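Local coordinates for protein lipase (Pelosinus fermentans, PDB 5AH0) that hydrolyses ester bonds as a zinc-containing lipase of the alpha/beta-hydrolase clan and also attacks the polyester poly(butylene adipate-co-terephthalate), at residues 156-159 / 160-163; 335-338 / 339-343. All coordinates share one frame; numbering follows the deposited sequence.

In the fold
Both contacts are local, each formed within one unbroken run of chain, and both reach the same parallel sheet of the alpha/beta-hydrolase fold. Contact 1 comes first, where strand 153-159, in the interior of that sheet, gives way to the loop before helix 167-170; its centre is about 8 Å from that of the chain. Contact 2 follows much later, where strand 334-336 turns toward strand 346-348, with its centre about 23 Å from that of the chain. The centres of contacts 1 and 2 are about 16 Å apart, and the nearest atoms of contacts 1 and 2 about 9 Å. Strand 258-265 pairs with both 153-159 and 346-348, and 334-336 lies beyond 346-348. Contact 1 is buried; contact 2 is at the surface.

Contact 1. Residues 156-159 / 160-163; sequences ITTI and ASPH
Thr158 and His163 meet across the loop that leaves strand 153-159, a buried strand-to-loop junction in the parallel sheet of an alpha/beta-hydrolase. Their side chains approach from opposite directions, and Thr158 OG1 is hydrogen-bonded to His163 NE2 at 2.9 Å, lying in the plane of the imidazole at its edge. Thr158 CG2 comes to 3.9 Å from His163 CE1, so the threonine's methyl accompanies its hydroxyl at that end of the ring. A chi1 of 71° sets OG1 between the backbone N and the carbonyl carbon of Thr158, and this rotation brings the hydroxyl to the ring. Beside the pair, Ser161 OG lies 3.4 Å from Thr158 CB and is hydrogen-bonded to the backbone O of Ser114. Beyond these side chains, the loop first bends at Ala160, whose backbone has positive phi (55°), and then at Pro162, the centre of an inverse gamma turn that helps bring His163 back beside the strand. Further out, Trp346 meets the imidazole edge-to-face and Arg121 NH1 adds a weak hydrogen bond to ND1, both helping to position the ring. The backbone of His163 is held separately, its O hydrogen-bonded to Asn248 ND2.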
loop_
_atom_site.group_PDB
_atom_site.type_symbol
_atom_site.label_atom_id
_atom_site.label_comp_id
_atom_site.label_asym_id
_atom_site.label_seq_id
_atom_site.Cartn_x
_atom_site.Cartn_y
_atom_site.Cartn_z
ATOM N N ILE A 156 2.050 5.135 12.275
ATOM C CA ILE A 156 1.889 4.343 11.082
ATOM C C ILE A 156 1.276 3.002 11.468
ATOM O O ILE A 156 1.829 2.264 12.291
ATOM C CB ILE A 156 3.233 4.136 10.363
ATOM C CG1 ILE A 156 3.661 5.423 9.652
ATOM C CG2 ILE A 156 3.162 2.966 9.386
ATOM C CD1 ILE A 156 4.857 5.222 8.745
ATOM N N THR A 157 0.118 2.698 10.893
ATOM C CA THR A 157 -0.481 1.397 11.083
ATOM C C THR A 157 -0.463 0.685 9.754
ATOM O O THR A 157 -0.964 1.217 8.765
ATOM C CB THR A 157 -1.916 1.491 11.589
ATOM O OG1 THR A 157 -1.930 2.145 12.859
ATOM C CG2 THR A 157 -2.534 0.090 11.737
ATOM N N THR A 158 0.132 -0.503 9.707
ATOM C CA THR A 158 0.126 -1.266 8.471
ATOM C C THR A 158 -0.609 -2.572 8.682
ATOM O O THR A 158 -0.541 -3.189 9.746
ATOM C CB THR A 158 1.542 -1.527 7.917
ATOM O OG1 THR A 158 2.218 -2.480 8.741
ATOM C CG2 THR A 158 2.341 -0.215 7.845
ATOM N N ILE A 159 -1.383 -2.938 7.671
ATOM C CA ILE A 159 -2.240 -4.098 7.735
ATOM C C ILE A 159 -1.972 -5.006 6.566
ATOM O O ILE A 159 -2.129 -4.588 5.414
ATOM C CB ILE A 159 -3.707 -3.696 7.717
ATOM C CG1 ILE A 159 -3.974 -2.653 8.801
ATOM C CG2 ILE A 159 -4.602 -4.939 7.879
ATOM C CD1 ILE A 159 -5.394 -2.147 8.810
ATOM N N ALA A 160 -1.576 -6.239 6.868
ATOM C CA ALA A 160 -1.243 -7.231 5.854
ATOM C C ALA A 160 -0.184 -6.726 4.888
ATOM O O ALA A 160 -0.260 -6.977 3.685
ATOM C CB ALA A 160 -2.497 -7.634 5.088
ATOM N N SER A 161 0.818 -6.032 5.413
ATOM C CA SER A 161 1.853 -5.463 4.559
ATOM C C SER A 161 3.068 -6.371 4.397
ATOM O O SER A 161 3.485 -7.025 5.349
ATOM C CB SER A 161 2.289 -4.109 5.108
ATOM O OG SER A 161 1.241 -3.176 4.953
ATOM N N PRO A 162 3.642 -6.397 3.183
ATOM C CA PRO A 162 4.824 -7.199 2.854
ATOM C C PRO A 162 6.136 -6.466 3.166
ATOM O O PRO A 162 6.868 -6.025 2.263
ATOM C CB PRO A 162 4.675 -7.424 1.347
ATOM C CG PRO A 162 4.003 -6.143 0.865
ATOM C CD PRO A 162 3.098 -5.698 2.005
ATOM N N HIS A 163 6.449 -6.361 4.450
ATOM C CA HIS A 163 7.632 -5.622 4.854
ATOM C C HIS A 163 8.923 -6.357 4.491
ATOM O O HIS A 163 9.981 -5.745 4.405
ATOM C CB HIS A 163 7.577 -5.342 6.350
ATOM C CG HIS A 163 6.471 -4.422 6.748
ATOM N ND1 HIS A 163 6.465 -3.083 6.418
ATOM C CD2 HIS A 163 5.332 -4.643 7.444
ATOM C CE1 HIS A 163 5.373 -2.517 6.903
ATOM N NE2 HIS A 163 4.667 -3.442 7.527
#

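Contact 2. Residues 335-338 / 339-343; sequences VNYN and GVPQI
Gly339 lies over one face of the Tyr337 ring, the two making a CH-pi contact in which Gly339 CA sits 3.9 Å from the ring centroid. Gly339 N also lies over that face, 3.6 Å above the ring plane near its centre. With CG anti to the backbone N (chi1 175°), the Tyr337 ring is turned toward the residues that follow, which brings its face to Gly339 N and CA and puts CE1 4.1 Å from Pro341 CD. Without the ring, as with an alanine here, Gly339 would probably lose its aromatic cover and a gap would open beside Pro341.

The polar contact is a hydrogen bond from Val340 N to Asn338 OD1 at 2.7 Å, fairly straight at the hydrogen (158°) and nearly in line with the side-chain C=O. It bridges Gly339, whose positive phi would jam a CB against the carbonyl O of Asn338. The side chains of Asn338 and Gln342 cross at about a right angle, yet their amide planes differ by just 21°.

In van der Waals contact, the Val335 CG1 methyl lies 3.5 Å from Gln342 OE1, these side chains also crossing at about a right angle. Backbone bonds join Val335 and Tyr337 to Ser348, and the surface loop has an Asx turn, Asn338 OD1 to Val340 N, at the bend of the connection between parallel strands 334-336 and 346-348.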
loop_
_atom_site.group_PDB
_atom_site.type_symbol
_atom_site.label_atom_id
_atom_site.label_comp_id
_atom_site.label_asym_id
_atom_site.label_seq_id
_atom_site.Cartn_x
_atom_site.Cartn_y
_atom_site.Cartn_z
ATOM N N VAL A 335 8.408 -5.338 18.307
ATOM C CA VAL A 335 7.991 -5.623 19.673
ATOM C C VAL A 335 6.567 -6.175 19.732
ATOM O O VAL A 335 5.714 -5.786 18.936
ATOM C CB VAL A 335 8.091 -4.335 20.526
ATOM C CG1 VAL A 335 7.384 -4.477 21.861
ATOM C CG2 VAL A 335 9.550 -3.930 20.705
ATOM N N ASN A 336 6.314 -7.103 20.652
ATOM C CA ASN A 336 4.947 -7.517 20.947
ATOM C C ASN A 336 4.180 -6.430 21.710
ATOM O O ASN A 336 4.635 -5.959 22.757
ATOM C CB ASN A 336 4.946 -8.814 21.757
ATOM C CG ASN A 336 5.104 -10.043 20.897
ATOM O OD1 ASN A 336 4.752 -10.041 19.718
ATOM N ND2 ASN A 336 5.617 -11.115 21.490
ATOM N N TYR A 337 3.017 -6.039 21.187
ATOM C CA TYR A 337 2.204 -4.985 21.797
ATOM C C TYR A 337 1.645 -5.413 23.146
ATOM O O TYR A 337 0.841 -6.336 23.224
ATOM C CB TYR A 337 1.065 -4.575 20.865
ATOM C CG TYR A 337 0.110 -3.575 21.465
ATOM C CD1 TYR A 337 0.522 -2.288 21.756
ATOM C CD2 TYR A 337 -1.215 -3.909 21.707
ATOM C CE1 TYR A 337 -0.349 -1.362 22.299
ATOM C CE2 TYR A 337 -2.097 -2.991 22.240
ATOM C CZ TYR A 337 -1.660 -1.717 22.537
ATOM O OH TYR A 337 -2.525 -0.788 23.076
ATOM N N ASN A 338 2.076 -4.737 24.205
ATOM C CA ASN A 338 1.704 -5.102 25.568
ATOM C C ASN A 338 0.473 -4.365 26.084
ATOM O O ASN A 338 -0.162 -4.800 27.044
ATOM C CB ASN A 338 2.875 -4.843 26.510
ATOM C CG ASN A 338 3.499 -3.476 26.301
ATOM O OD1 ASN A 338 2.803 -2.485 26.075
ATOM N ND2 ASN A 338 4.820 -3.416 26.383
ATOM N N GLY A 339 0.158 -3.232 25.467
ATOM C CA GLY A 339 -0.969 -2.423 25.889
ATOM C C GLY A 339 -0.543 -0.970 25.959
ATOM O O GLY A 339 -1.369 -0.054 25.948
ATOM N N VAL A 340 0.766 -0.765 26.061
ATOM C CA VAL A 340 1.342 0.568 26.015
ATOM C C VAL A 340 2.164 0.741 24.741
ATOM O O VAL A 340 3.209 0.110 24.588
ATOM C CB VAL A 340 2.233 0.851 27.232
ATOM C CG1 VAL A 340 2.530 2.334 27.319
ATOM C CG2 VAL A 340 1.561 0.369 28.510
ATOM N N PRO A 341 1.685 1.588 23.817
ATOM C CA PRO A 341 2.372 1.891 22.552
ATOM C C PRO A 341 3.814 2.355 22.744
ATOM O O PRO A 341 4.029 3.388 23.378
ATOM C CB PRO A 341 1.534 3.027 21.961
ATOM C CG PRO A 341 0.186 2.854 22.560
ATOM C CD PRO A 341 0.421 2.337 23.949
ATOM N N GLN A 342 4.783 1.607 22.223
ATOM C CA GLN A 342 6.176 2.044 22.297
ATOM C C GLN A 342 6.595 2.804 21.046
ATOM O O GLN A 342 6.662 2.244 19.957
ATOM C CB GLN A 342 7.111 0.858 22.524
ATOM C CG GLN A 342 6.808 0.075 23.783
ATOM C CD GLN A 342 7.719 -1.119 23.947
ATOM O OE1 GLN A 342 7.306 -2.161 24.454
ATOM N NE2 GLN A 342 8.975 -0.971 23.534
ATOM N N ILE A 343 6.854 4.094 21.210
ATOM C CA ILE A 343 7.292 4.950 20.114
ATOM C C ILE A 343 8.631 4.482 19.537
ATOM O O ILE A 343 9.455 3.906 20.247
ATOM C CB ILE A 343 7.420 6.400 20.585
ATOM C CG1 ILE A 343 7.598 7.342 19.393
ATOM C CG2 ILE A 343 8.561 6.528 21.576
ATOM C CD1 ILE A 343 7.692 8.800 19.780
#